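Choloylglycine hydrolase (Clostridium perfringens, PDB 2BJF) cleaves the amide bond of glycine- and taurine-conjugated bile salts, releasing free bile acids, and can also rejoin bile acids to amines. Local coordinates at residues Ile250-Phe253 and His254-Asn258; Val156-Lys160 and Glu161-Val165; Phe32-Arg35 and Asn36-Cys39; Val183-Leu186 and Asn187-Val190; Cys281-Leu284 and Glu285-Ile288. All blocks are in the same frame, centred on the assembly; numbering follows the deposited sequence. Where two conformers were deposited one is given.

Interaction 1: residues Ile250-Phe253 and His254-Asn258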
loop_
_atom_site.group_PDB
_atom_site.type_symbol
_atom_site.label_atom_id
_atom_site.label_comp_id
_atom_site.label_asym_id
_atom_site.label_seq_id
_atom_site.Cartn_x
_atom_site.Cartn_y
_atom_site.Cartn_z
ATOM N N ILE A 250 2.927 17.306 25.032
ATOM C CA ILE A 250 2.794 15.861 24.841
ATOM C C ILE A 250 2.354 15.475 23.421
ATOM O O ILE A 250 2.721 14.409 22.927
ATOM C CB ILE A 250 1.893 15.196 25.934
ATOM C CG1 ILE A 250 2.175 13.691 26.040
ATOM C CG2 ILE A 250 0.408 15.469 25.689
ATOM C CD1 ILE A 250 3.590 13.341 26.489
ATOM N N GLU A 251 1.599 16.359 22.764
ATOM C CA GLU A 251 1.131 16.121 21.394
ATOM C C GLU A 251 2.290 15.965 20.409
ATOM O O GLU A 251 2.224 15.161 19.473
ATOM C CB GLU A 251 0.199 17.244 20.926
ATOM C CG GLU A 251 -1.083 17.420 21.745
ATOM C CD GLU A 251 -2.055 16.249 21.646
ATOM O OE1 GLU A 251 -1.779 15.271 20.918
ATOM O OE2 GLU A 251 -3.111 16.315 22.305
ATOM N N PHE A 252 3.345 16.747 20.633
ATOM C CA PHE A 252 4.580 16.670 19.858
ATOM C C PHE A 252 5.139 15.247 19.889
ATOM O O PHE A 252 5.507 14.691 18.853
ATOM C CB PHE A 252 5.597 17.667 20.427
ATOM C CG PHE A 252 6.819 17.862 19.575
ATOM C CD1 PHE A 252 6.892 18.925 18.680
ATOM C CD2 PHE A 252 7.915 17.009 19.694
ATOM C CE1 PHE A 252 8.026 19.122 17.897
ATOM C CE2 PHE A 252 9.054 17.198 18.914
ATOM C CZ PHE A 252 9.107 18.255 18.013
ATOM N N PHE A 253 5.177 14.657 21.082
ATOM C CA PHE A 253 5.696 13.305 21.268
ATOM C C PHE A 253 4.783 12.241 20.659
ATOM O O PHE A 253 5.266 11.254 20.105
ATOM C CB PHE A 253 5.965 13.032 22.752
ATOM C CG PHE A 253 7.181 13.745 23.280
ATOM C CD1 PHE A 253 8.405 13.085 23.367
ATOM C CD2 PHE A 253 7.109 15.080 23.672
ATOM C CE1 PHE A 253 9.538 13.744 23.844
ATOM C CE2 PHE A 253 8.236 15.748 24.151
ATOM C CZ PHE A 253 9.453 15.077 24.236
ATOM N N HIS A 254 3.471 12.453 20.745
ATOM C CA HIS A 254 2.512 11.540 20.118
ATOM C C HIS A 254 2.705 11.448 18.607
ATOM O O HIS A 254 2.659 10.357 18.039
ATOM C CB HIS A 254 1.071 11.929 20.457
ATOM C CG HIS A 254 0.650 11.522 21.834
ATOM N ND1 HIS A 254 0.430 10.208 22.184
ATOM C CD2 HIS A 254 0.408 12.256 22.946
ATOM C CE1 HIS A 254 0.075 10.148 23.457
ATOM N NE2 HIS A 254 0.052 11.377 23.940
ATOM N N ILE A 255 2.936 12.594 17.967
ATOM C CA ILE A 255 3.188 12.632 16.526
ATOM C C ILE A 255 4.459 11.852 16.173
ATOM O O ILE A 255 4.435 10.972 15.310
ATOM C CB ILE A 255 3.264 14.089 15.985
ATOM C CG1 ILE A 255 1.900 14.778 16.109
ATOM C CG2 ILE A 255 3.724 14.100 14.531
ATOM C CD1 ILE A 255 1.929 16.286 15.868
ATOM N N LEU A 256 5.559 12.162 16.856
ATOM C CA LEU A 256 6.838 11.515 16.562
ATOM C C LEU A 256 6.895 10.031 16.934
ATOM O O LEU A 256 7.621 9.265 16.299
ATOM C CB LEU A 256 8.008 12.288 17.182
ATOM C CG LEU A 256 8.377 13.621 16.516
ATOM C CD1 LEU A 256 9.607 14.212 17.172
ATOM C CD2 LEU A 256 8.612 13.470 15.016
ATOM N N ASN A 257 6.128 9.628 17.948
ATOM C CA ASN A 257 6.029 8.212 18.330
ATOM C C ASN A 257 5.575 7.332 17.160
ATOM O O ASN A 257 6.000 6.183 17.034
ATOM C CB ASN A 257 5.068 8.013 19.510
ATOM C CG ASN A 257 5.665 8.417 20.860
ATOM O OD1 ASN A 257 4.971 8.375 21.879
ATOM N ND2 ASN A 257 6.937 8.807 20.878
ATOM N N ASN A 258 4.714 7.885 16.307
ATOM C CA ASN A 258 4.162 7.147 15.177
ATOM C C ASN A 258 5.214 6.752 14.140
ATOM O O ASN A 258 5.052 5.756 13.431
ATOM C CB ASN A 258 3.044 7.951 14.513
ATOM C CG ASN A 258 2.394 7.205 13.365
ATOM O OD1 ASN A 258 2.727 7.430 12.201
ATOM N ND2 ASN A 258 1.481 6.297 13.688
#
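The backbone N of N257 bonds F253 O at 2.8 Å, the shortest of four successive i to i+4 helical bonds here. One turn earlier, H254 N reaches I250 O at 3.0 Å, and the two bonds between them, I255 N to E251 O and L256 N to F252 O, complete the run. The same I250 carbonyl also meets the imidazole: H254 CD2 comes within 3.2 Å of I250 O. H254 CG lies beside the backbone N (chi1 -77°), which folds the ring back along the preceding turn, where NE2 lies 3.8 Å from I250 CG1. The polar ends on this side are used at a subunit interface. H254 NE2 bonds Y294 O of the second subunit and its ring stacks on that tyrosine, while E251 takes Y294 OH through OE1 and forms a salt bridge to R263 of the same subunit through OE2. Helix 249-257 belongs to a helical layer that covers the antiparallel sheet of the Ntn-hydrolase alpha-beta-beta-alpha sandwich. Its sheet side is apolar. F252 and L256, one turn apart, run side by side in the same direction, and L256 CD1 approaches the F252 ring at CE2 to 3.5 Å. F252 rests on L5 and C281, and L256 on T3 and T279, its side chain about 9 Å from that of C2, the probable nucleophile. I255 turns between L5, L7 and helix 225-243, its CG1 lying 3.4 Å from E251 O, and F253 packs on T279, C281 and I299.

Interaction 2: residues Val156-Lys160 and Glu161-Val165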
loop_
_atom_site.group_PDB
_atom_site.type_symbol
_atom_site.label_atom_id
_atom_site.label_comp_id
_atom_site.label_asym_id
_atom_site.label_seq_id
_atom_site.Cartn_x
_atom_site.Cartn_y
_atom_site.Cartn_z
ATOM N N VAL A 156 17.977 22.985 4.669
ATOM C CA VAL A 156 19.267 23.242 4.030
ATOM C C VAL A 156 19.871 21.940 3.514
ATOM O O VAL A 156 20.154 21.027 4.290
ATOM C CB VAL A 156 20.256 23.924 5.008
ATOM C CG1 VAL A 156 21.575 24.232 4.311
ATOM C CG2 VAL A 156 19.648 25.196 5.587
ATOM N N GLU A 157 20.060 21.862 2.198
ATOM C CA GLU A 157 20.612 20.668 1.561
ATOM C C GLU A 157 21.656 21.055 0.525
ATOM O O GLU A 157 21.359 21.799 -0.408
ATOM C CB GLU A 157 19.501 19.838 0.903
ATOM C CG GLU A 157 18.470 19.297 1.888
ATOM C CD GLU A 157 17.355 18.487 1.245
ATOM O OE1 GLU A 157 17.125 18.612 0.021
ATOM O OE2 GLU A 157 16.697 17.729 1.986
ATOM N N GLN A 158 22.880 20.563 0.694
ATOM C CA GLN A 158 23.908 20.786 -0.316
ATOM C C GLN A 158 24.039 19.584 -1.236
ATOM O O GLN A 158 24.323 18.469 -0.790
ATOM C CB GLN A 158 25.262 21.147 0.299
ATOM C CG GLN A 158 26.277 21.603 -0.750
ATOM C CD GLN A 158 27.452 22.357 -0.167
ATOM O OE1 GLN A 158 27.284 23.382 0.495
ATOM N NE2 GLN A 158 28.659 21.864 -0.432
ATOM N N THR A 159 23.819 19.831 -2.523
ATOM C CA THR A 159 23.941 18.809 -3.556
ATOM C C THR A 159 25.148 19.125 -4.442
ATOM O O THR A 159 25.871 20.094 -4.193
ATOM C CB THR A 159 22.663 18.732 -4.419
ATOM O OG1 THR A 159 22.440 19.993 -5.062
ATOM C CG2 THR A 159 21.451 18.376 -3.562
ATOM N N LYS A 160 25.360 18.307 -5.472
ATOM C CA LYS A 160 26.448 18.522 -6.433
ATOM C C LYS A 160 26.247 19.793 -7.264
ATOM O O LYS A 160 27.198 20.320 -7.848
ATOM C CB LYS A 160 26.625 17.297 -7.342
ATOM C CG LYS A 160 25.393 16.914 -8.159
ATOM C CD LYS A 160 25.630 15.641 -8.957
ATOM C CE LYS A 160 24.364 15.196 -9.670
ATOM N NZ LYS A 160 24.532 13.872 -10.333
ATOM N N GLU A 161 25.006 20.275 -7.301
ATOM C CA GLU A 161 24.646 21.479 -8.041
ATOM C C GLU A 161 24.935 22.747 -7.236
ATOM O O GLU A 161 25.676 23.620 -7.692
ATOM C CB GLU A 161 23.169 21.423 -8.450
ATOM C CG GLU A 161 22.719 22.543 -9.384
ATOM C CD GLU A 161 21.213 22.567 -9.609
ATOM O OE1 GLU A 161 20.481 21.812 -8.929
ATOM O OE2 GLU A 161 20.758 23.348 -10.470
ATOM N N LYS A 162 24.350 22.839 -6.039
ATOM C CA LYS A 162 24.425 24.049 -5.212
ATOM C C LYS A 162 23.965 23.802 -3.772
ATOM O O LYS A 162 23.491 22.712 -3.441
ATOM C CB LYS A 162 23.587 25.176 -5.837
ATOM C CG LYS A 162 22.140 24.788 -6.150
ATOM C CD LYS A 162 21.394 25.889 -6.895
ATOM C CE LYS A 162 20.847 26.950 -5.949
ATOM N NZ LYS A 162 20.093 28.003 -6.685
ATOM N N LEU A 163 24.112 24.820 -2.925
ATOM C CA LEU A 163 23.547 24.790 -1.578
ATOM C C LEU A 163 22.097 25.269 -1.619
ATOM O O LEU A 163 21.832 26.470 -1.756
ATOM C CB LEU A 163 24.378 25.642 -0.607
ATOM C CG LEU A 163 23.906 25.714 0.853
ATOM C CD1 LEU A 163 24.003 24.360 1.540
ATOM C CD2 LEU A 163 24.694 26.752 1.628
ATOM N N ASN A 164 21.167 24.326 -1.506
ATOM C CA ASN A 164 19.740 24.631 -1.561
ATOM C C ASN A 164 19.166 25.022 -0.204
ATOM O O ASN A 164 19.436 24.370 0.807
ATOM C CB ASN A 164 18.954 23.447 -2.134
ATOM C CG ASN A 164 19.248 23.197 -3.603
ATOM O OD1 ASN A 164 19.509 22.063 -4.008
ATOM N ND2 ASN A 164 19.202 24.252 -4.410
ATOM N N VAL A 165 18.376 26.094 -0.196
ATOM C CA VAL A 165 17.667 26.540 1.005
ATOM C C VAL A 165 16.177 26.616 0.668
ATOM O O VAL A 165 15.737 27.525 -0.040
ATOM C CB VAL A 165 18.184 27.911 1.530
ATOM C CG1 VAL A 165 17.413 28.337 2.777
ATOM C CG2 VAL A 165 19.675 27.853 1.834
HETATM O O HOH W 1 18.425 19.509 -2.370
#
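E157 and N164 face each other as an antiparallel hydrogen-bonded pair: E157 N bonds N164 O at 2.9 Å and N164 N returns to E157 O at 2.8 Å. The next rung is T159 N to K162 O, 3.0 Å long and nearly straight at 167°. T159 OG1 stands between its own backbone N and carbonyl carbon (chi1 60°), which points it into the turn, within reach of K162 O and E161 N. It gives a weak bond to K162 O and accepts a weak one from E161 N, the latter in the manner of an ST turn. These contacts close the beta hairpin of strands 153-158 and 163-167, whose K160-E161 tip is exposed and whose strands form one end of the larger antiparallel sheet. On one face of the hairpin lie V156, Q158 and L163. L163 CD1 touches V156 CG1 at 3.7 Å and lies 3.6 Å from Q158 OE1, the leucine crossing the extended glutamine at about a right angle. The Q158 amide is fixed from beyond the hairpin: OE1 accepts I128 N and NE2 gives to S88 O. On the same face, L123 of helix 116-123 meets V156, and A126 and I128 meet L163. On the other face, the buried carboxylate of E157 takes H143 ND1 at OE2 and F179 N at OE1. A water 2.9 Å from E157 OE1 donates to it and also reaches N164 OD1, a link made doubtful by the two conformers of N164. The E157 side chain is about 11 Å from bound taurine.

Interaction 3: residues Phe32-Arg35 and Asn36-Cys39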
loop_
_atom_site.group_PDB
_atom_site.type_symbol
_atom_site.label_atom_id
_atom_site.label_comp_id
_atom_site.label_asym_id
_atom_site.label_seq_id
_atom_site.Cartn_x
_atom_site.Cartn_y
_atom_site.Cartn_z
ATOM N N PHE A 32 25.454 22.883 27.114
ATOM C CA PHE A 32 25.203 24.317 27.205
ATOM C C PHE A 32 26.496 25.089 26.966
ATOM O O PHE A 32 27.517 24.817 27.604
ATOM C CB PHE A 32 24.616 24.687 28.575
ATOM C CG PHE A 32 24.523 26.173 28.818
ATOM C CD1 PHE A 32 23.467 26.913 28.293
ATOM C CD2 PHE A 32 25.495 26.833 29.570
ATOM C CE1 PHE A 32 23.377 28.286 28.509
ATOM C CE2 PHE A 32 25.416 28.209 29.790
ATOM C CZ PHE A 32 24.353 28.936 29.260
ATOM N N ILE A 33 26.441 26.048 26.044
ATOM C CA ILE A 33 27.567 26.942 25.781
ATOM C C ILE A 33 27.121 28.387 26.010
ATOM O O ILE A 33 26.169 28.845 25.377
ATOM C CB ILE A 33 28.122 26.788 24.337
ATOM C CG1 ILE A 33 28.369 25.313 23.995
ATOM C CG2 ILE A 33 29.403 27.606 24.168
ATOM C CD1 ILE A 33 28.734 25.061 22.535
ATOM N N PRO A 34 27.802 29.108 26.923
ATOM C CA PRO A 34 27.448 30.501 27.205
ATOM C C PRO A 34 27.886 31.455 26.092
ATOM O O PRO A 34 28.558 31.036 25.145
ATOM C CB PRO A 34 28.215 30.798 28.497
ATOM C CG PRO A 34 29.397 29.900 28.443
ATOM C CD PRO A 34 28.937 28.649 27.746
ATOM N N ARG A 35 27.498 32.724 26.216
ATOM C CA ARG A 35 27.915 33.775 25.285
ATOM C C ARG A 35 29.422 33.988 25.347
ATOM O O ARG A 35 30.049 33.723 26.380
ATOM C CB ARG A 35 27.240 35.104 25.634
ATOM C CG ARG A 35 25.727 35.121 25.570
ATOM C CD ARG A 35 25.207 36.282 26.402
ATOM N NE ARG A 35 23.752 36.394 26.381
ATOM C CZ ARG A 35 23.042 37.123 27.238
ATOM N NH1 ARG A 35 23.647 37.808 28.203
ATOM N NH2 ARG A 35 21.720 37.165 27.136
ATOM N N ASN A 36 29.994 34.467 24.242
ATOM C CA ASN A 36 31.412 34.843 24.172
ATOM C C ASN A 36 32.378 33.705 24.539
ATOM O O ASN A 36 33.451 33.939 25.101
ATOM C CB ASN A 36 31.671 36.101 25.020
ATOM C CG ASN A 36 32.988 36.783 24.683
ATOM O OD1 ASN A 36 33.827 36.995 25.560
ATOM N ND2 ASN A 36 33.174 37.129 23.413
ATOM N N PHE A 37 31.986 32.473 24.218
ATOM C CA PHE A 37 32.836 31.309 24.471
ATOM C C PHE A 37 33.562 30.876 23.204
ATOM O O PHE A 37 32.934 30.591 22.182
ATOM C CB PHE A 37 32.037 30.138 25.058
ATOM C CG PHE A 37 32.900 29.000 25.535
ATOM C CD1 PHE A 37 33.398 28.986 26.835
ATOM C CD2 PHE A 37 33.229 27.950 24.681
ATOM C CE1 PHE A 37 34.205 27.940 27.280
ATOM C CE2 PHE A 37 34.037 26.903 25.114
ATOM C CZ PHE A 37 34.524 26.897 26.418
ATOM N N LYS A 38 34.888 30.824 23.291
ATOM C CA LYS A 38 35.730 30.462 22.157
ATOM C C LYS A 38 35.917 28.947 22.064
ATOM O O LYS A 38 36.513 28.325 22.950
ATOM C CB LYS A 38 37.080 31.186 22.248
ATOM C CG LYS A 38 38.041 30.907 21.094
ATOM C CD LYS A 38 39.262 31.833 21.118
ATOM C CE LYS A 38 40.077 31.715 22.407
ATOM N NZ LYS A 38 40.641 30.352 22.624
ATOM N N CYS A 39 35.386 28.368 20.990
ATOM C CA CYS A 39 35.540 26.947 20.697
ATOM C C CYS A 39 36.682 26.765 19.704
ATOM O O CYS A 39 36.632 27.292 18.590
ATOM C CB CYS A 39 34.246 26.372 20.117
ATOM S SG CYS A 39 32.776 26.603 21.143
#
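P34 and F37 share one hydroxyl: T50 OG1 bonds P34 O as well as F37 N, linking the two ends of the bend from outside the segments. The same carbonyl meets the phenylalanine directly, with P34 O 3.6 Å from F37 CB. F37 CB is also where I33 arrives, its CG2 3.8 Å away, the two side chains crossing at about a right angle. CG2 reaches on to the ring, 3.9 Å from F37 CD2, while the CG1 arm of I33 is directed beside its own backbone N (chi1 -49°), leaving the methyl branch to make the contact. P34 CG adds a looser approach at 4.3 Å to F37 CB. Further along the ring, C39 SG lies at the edge, in its plane. I33 and C39 both pack on P65 of strand 64-67, and F37 touches I314. R35 is extended from CG to NE and carries its guanidinium away from the bend into salt bridges with E73 and D310, so two carboxylates share its charge. The chain reverses at N36, which takes a left-handed backbone conformation (phi 57°). P34 to F37 resembles a type II beta turn in which the threonine hydroxyl joins the two ends, and it carries the chain from strand 29-33 of the large antiparallel sheet to strand 38-40 of a separate two-stranded ribbon.

Interaction 4: residues Val183-Leu186 and Asn187-Val190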
loop_
_atom_site.group_PDB
_atom_site.type_symbol
_atom_site.label_atom_id
_atom_site.label_comp_id
_atom_site.label_asym_id
_atom_site.label_seq_id
_atom_site.Cartn_x
_atom_site.Cartn_y
_atom_site.Cartn_z
ATOM N N VAL A 183 8.140 16.806 -1.038
ATOM C CA VAL A 183 7.027 17.739 -1.233
ATOM C C VAL A 183 6.154 17.312 -2.421
ATOM O O VAL A 183 4.924 17.356 -2.339
ATOM C CB VAL A 183 7.524 19.202 -1.393
ATOM C CG1 VAL A 183 6.372 20.141 -1.732
ATOM C CG2 VAL A 183 8.213 19.667 -0.120
ATOM N N ALA A 184 6.794 16.881 -3.506
ATOM C CA ALA A 184 6.075 16.363 -4.669
ATOM C C ALA A 184 5.381 15.032 -4.358
ATOM O O ALA A 184 4.295 14.760 -4.876
ATOM C CB ALA A 184 7.010 16.219 -5.865
ATOM N N ASN A 185 6.007 14.218 -3.508
ATOM C CA ASN A 185 5.439 12.929 -3.102
ATOM C C ASN A 185 4.145 13.079 -2.299
ATOM O O ASN A 185 3.276 12.208 -2.351
ATOM C CB ASN A 185 6.469 12.096 -2.324
ATOM C CG ASN A 185 6.086 10.621 -2.224
ATOM O OD1 ASN A 185 5.565 10.029 -3.174
ATOM N ND2 ASN A 185 6.364 10.017 -1.074
ATOM N N LEU A 186 4.019 14.187 -1.570
ATOM C CA LEU A 186 2.798 14.483 -0.810
ATOM C C LEU A 186 1.559 14.527 -1.702
ATOM O O LEU A 186 0.473 14.128 -1.283
ATOM C CB LEU A 186 2.928 15.807 -0.055
ATOM C CG LEU A 186 3.912 15.904 1.110
ATOM C CD1 LEU A 186 4.102 17.359 1.488
ATOM C CD2 LEU A 186 3.440 15.097 2.308
ATOM N N ASN A 187 1.741 15.003 -2.933
ATOM C CA ASN A 187 0.658 15.105 -3.919
ATOM C C ASN A 187 -0.021 13.777 -4.272
ATOM O O ASN A 187 -1.162 13.763 -4.739
ATOM C CB ASN A 187 1.169 15.772 -5.196
ATOM C CG ASN A 187 1.536 17.231 -4.993
ATOM O OD1 ASN A 187 0.955 17.924 -4.157
ATOM N ND2 ASN A 187 2.500 17.709 -5.773
ATOM N N GLN A 188 0.684 12.668 -4.056
ATOM C CA GLN A 188 0.127 11.341 -4.327
ATOM C C GLN A 188 -0.933 10.937 -3.306
ATOM O O GLN A 188 -1.699 9.998 -3.538
ATOM C CB GLN A 188 1.234 10.282 -4.380
ATOM C CG GLN A 188 2.099 10.337 -5.633
ATOM C CD GLN A 188 1.296 10.218 -6.922
ATOM O OE1 GLN A 188 1.268 11.145 -7.736
ATOM N NE2 GLN A 188 0.634 9.080 -7.108
ATOM N N TYR A 189 -0.979 11.656 -2.186
ATOM C CA TYR A 189 -1.875 11.317 -1.078
ATOM C C TYR A 189 -3.005 12.325 -0.844
ATOM O O TYR A 189 -3.569 12.391 0.253
ATOM C CB TYR A 189 -1.048 11.102 0.196
ATOM C CG TYR A 189 -0.031 9.995 0.041
ATOM C CD1 TYR A 189 -0.379 8.665 0.278
ATOM C CD2 TYR A 189 1.271 10.271 -0.377
ATOM C CE1 TYR A 189 0.547 7.642 0.117
ATOM C CE2 TYR A 189 2.205 9.256 -0.539
ATOM C CZ TYR A 189 1.836 7.946 -0.289
ATOM O OH TYR A 189 2.759 6.940 -0.449
ATOM N N VAL A 190 -3.351 13.083 -1.884
ATOM C CA VAL A 190 -4.462 14.043 -1.816
ATOM C C VAL A 190 -5.805 13.370 -1.496
ATOM O O VAL A 190 -6.746 14.031 -1.049
ATOM C CB VAL A 190 -4.596 14.899 -3.112
ATOM C CG1 VAL A 190 -3.397 15.824 -3.282
ATOM C CG2 VAL A 190 -4.778 14.021 -4.346
HETATM O O HOH W 2 3.133 19.413 -2.969
HETATM O O HOH W 3 4.109 12.523 -6.700
HETATM O O HOH W 4 5.460 7.211 -0.744
#
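Y189 CG stands beside its own backbone N (chi1 -59°), which lays the ring along the preceding turn with its edge toward two carbonyls. CD2 lies 3.4 Å from N185 O, near the ring plane, and L186 O is on the same edge. N187 has nearly the same first torsion (-67°) and likewise leans back, its CB 3.3 Å from A184 O. The backbone bonds here span three residues: N187 N to A184 O, Q188 N to N185 O at 3.1 Å, and Y189 N to L186 O at 3.0 Å. In each the donor stands well above the carbonyl plane, 61° out of it for N187 N. Three waters add to these bonds. One gives to V183 O at 2.8 Å and to N187 OD1, so a water bridges the N187 side chain to the V183 carbonyl; another donates to A184 O at 2.9 Å. A third is held by N185 ND2, which donates to it, and sits in the plane of the tyrosine ring 2.7 Å from Y189 OH. Other subunits close over the region. N187 OD1 takes T208 N of the fourth subunit, L186 meets L207 of that subunit, and Y86 of the third subunit lies against A184 and N187. Within the chain, I230 of helix 225-243 touches N185, L186 and Y189. The run of i to i+3 bonds is that of an alpha helix tightening into a 3-10 turn as it ends, here the terminus of helix 179-186 buried where subunits of the tetramer meet.

Interaction 5: residues Cys281-Leu284 and Glu285-Ile288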
loop_
_atom_site.group_PDB
_atom_site.type_symbol
_atom_site.label_atom_id
_atom_site.label_comp_id
_atom_site.label_asym_id
_atom_site.label_seq_id
_atom_site.Cartn_x
_atom_site.Cartn_y
_atom_site.Cartn_z
ATOM N N CYS A 281 12.314 17.902 22.064
ATOM C CA CYS A 281 11.333 18.934 21.769
ATOM C C CYS A 281 11.752 20.211 22.476
ATOM O O CYS A 281 11.768 20.273 23.705
ATOM C CB CYS A 281 9.938 18.508 22.230
ATOM S SG CYS A 281 8.658 19.759 21.965
ATOM N N MET A 282 12.096 21.224 21.689
ATOM C CA MET A 282 12.541 22.502 22.225
ATOM C C MET A 282 11.410 23.514 22.191
ATOM O O MET A 282 10.810 23.747 21.141
ATOM C CB MET A 282 13.730 23.029 21.413
ATOM C CG MET A 282 14.988 22.190 21.545
ATOM S SD MET A 282 16.220 22.555 20.282
ATOM C CE MET A 282 15.734 21.421 18.983
ATOM N N CYS A 283 11.105 24.102 23.345
ATOM C CA CYS A 283 10.201 25.241 23.382
ATOM C C CYS A 283 11.043 26.486 23.151
ATOM O O CYS A 283 11.733 26.966 24.055
ATOM C CB CYS A 283 9.443 25.327 24.704
ATOM S SG CYS A 283 8.266 26.692 24.728
ATOM N N LEU A 284 10.983 26.992 21.924
ATOM C CA LEU A 284 11.908 28.025 21.458
ATOM C C LEU A 284 11.828 29.349 22.228
ATOM O O LEU A 284 12.862 29.947 22.529
ATOM C CB LEU A 284 11.752 28.245 19.947
ATOM C CG LEU A 284 12.050 27.041 19.041
ATOM C CD1 LEU A 284 11.623 27.329 17.611
ATOM C CD2 LEU A 284 13.522 26.632 19.093
ATOM N N GLU A 285 10.614 29.795 22.549
ATOM C CA GLU A 285 10.422 31.031 23.322
ATOM C C GLU A 285 11.010 30.935 24.728
ATOM O O GLU A 285 11.619 31.888 25.222
ATOM C CB GLU A 285 8.937 31.398 23.419
ATOM C CG GLU A 285 8.346 32.034 22.166
ATOM C CD GLU A 285 7.813 31.022 21.162
ATOM O OE1 GLU A 285 8.020 29.803 21.349
ATOM O OE2 GLU A 285 7.179 31.454 20.178
ATOM N N LYS A 286 10.828 29.776 25.358
ATOM C CA LYS A 286 11.183 29.578 26.763
ATOM C C LYS A 286 12.623 29.102 26.961
ATOM O O LYS A 286 13.160 29.183 28.067
ATOM C CB LYS A 286 10.206 28.594 27.422
ATOM C CG LYS A 286 8.777 29.124 27.555
ATOM C CD LYS A 286 7.797 28.035 27.982
ATOM C CE LYS A 286 7.818 27.785 29.481
ATOM N NZ LYS A 286 6.922 26.656 29.851
ATOM N N GLY A 287 13.237 28.603 25.890
ATOM C CA GLY A 287 14.605 28.091 25.947
ATOM C C GLY A 287 14.733 26.806 26.746
ATOM O O GLY A 287 15.779 26.538 27.343
ATOM N N ILE A 288 13.668 26.007 26.752
ATOM C CA ILE A 288 13.672 24.729 27.460
ATOM C C ILE A 288 13.824 23.571 26.478
ATOM O O ILE A 288 13.056 23.441 25.517
ATOM C CB ILE A 288 12.413 24.537 28.346
ATOM C CG1 ILE A 288 12.274 25.696 29.340
ATOM C CG2 ILE A 288 12.484 23.200 29.094
ATOM C CD1 ILE A 288 10.931 25.758 30.051
#
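C283 O collects three backbone N-H groups of the following turn, an uncommon load for one carbonyl. G287 N lies 2.9 Å from C283 O, nearly along the C=O axis, while K286 N and I288 N add weak bonds. G287 and I288 together oppose C283, which makes this a G1 beta bulge at the loop end of the hairpin joining strands 275-283 and 288-293. G287 has the positive phi (69°) that the bulge calls for, and L284 to K286 run through right-handed helical angles before it. Across the pair, C283 N bonds I288 O at 3.0 Å. The same oxygen receives a C-H...O contact from M282 CA, 3.5 Å away. The turn is tied down at its sides: E285 OE2 accepts H14 ND1, K286 O takes N305 ND2, and the backbone of L284 pairs with H14 of strand 14-22, where L284 and M282 also pack on F16 and C283 on L15. At the far end, M282 comes within about 6 Å of the side chain of R18, a deoxycholate-binding residue. The exposed K286 turns its amine outward, where NZ bonds a glycerol, probably from the crystallisation liquor. Its aliphatic part stays behind over the cysteine: C283 SG, anti to its backbone N (chi1 -177°), lies 3.6 Å from K286 CD.

In the fold
Interactions 1 and 5 meet directly: C281, near the end of strand 275-283, packs on F252 and F253 of helix 249-257, joining helix layer to sheet in the largely apolar interior. Interactions 2 and 3 both reach the large antiparallel sheet yet stand about 29 Å apart between centres; each is partly buried, one a regular two-stranded ladder, the other a bend whose ends are joined by an outside hydroxyl. Interactions 1 and 4 are both helical, but 250-258 keeps i to i+4 bonds while 183-190 shifts to i to i+3 bonds with water bridges. Both lend side chains to neighbouring subunits, whereas interactions 3 and 5 touch no other chain.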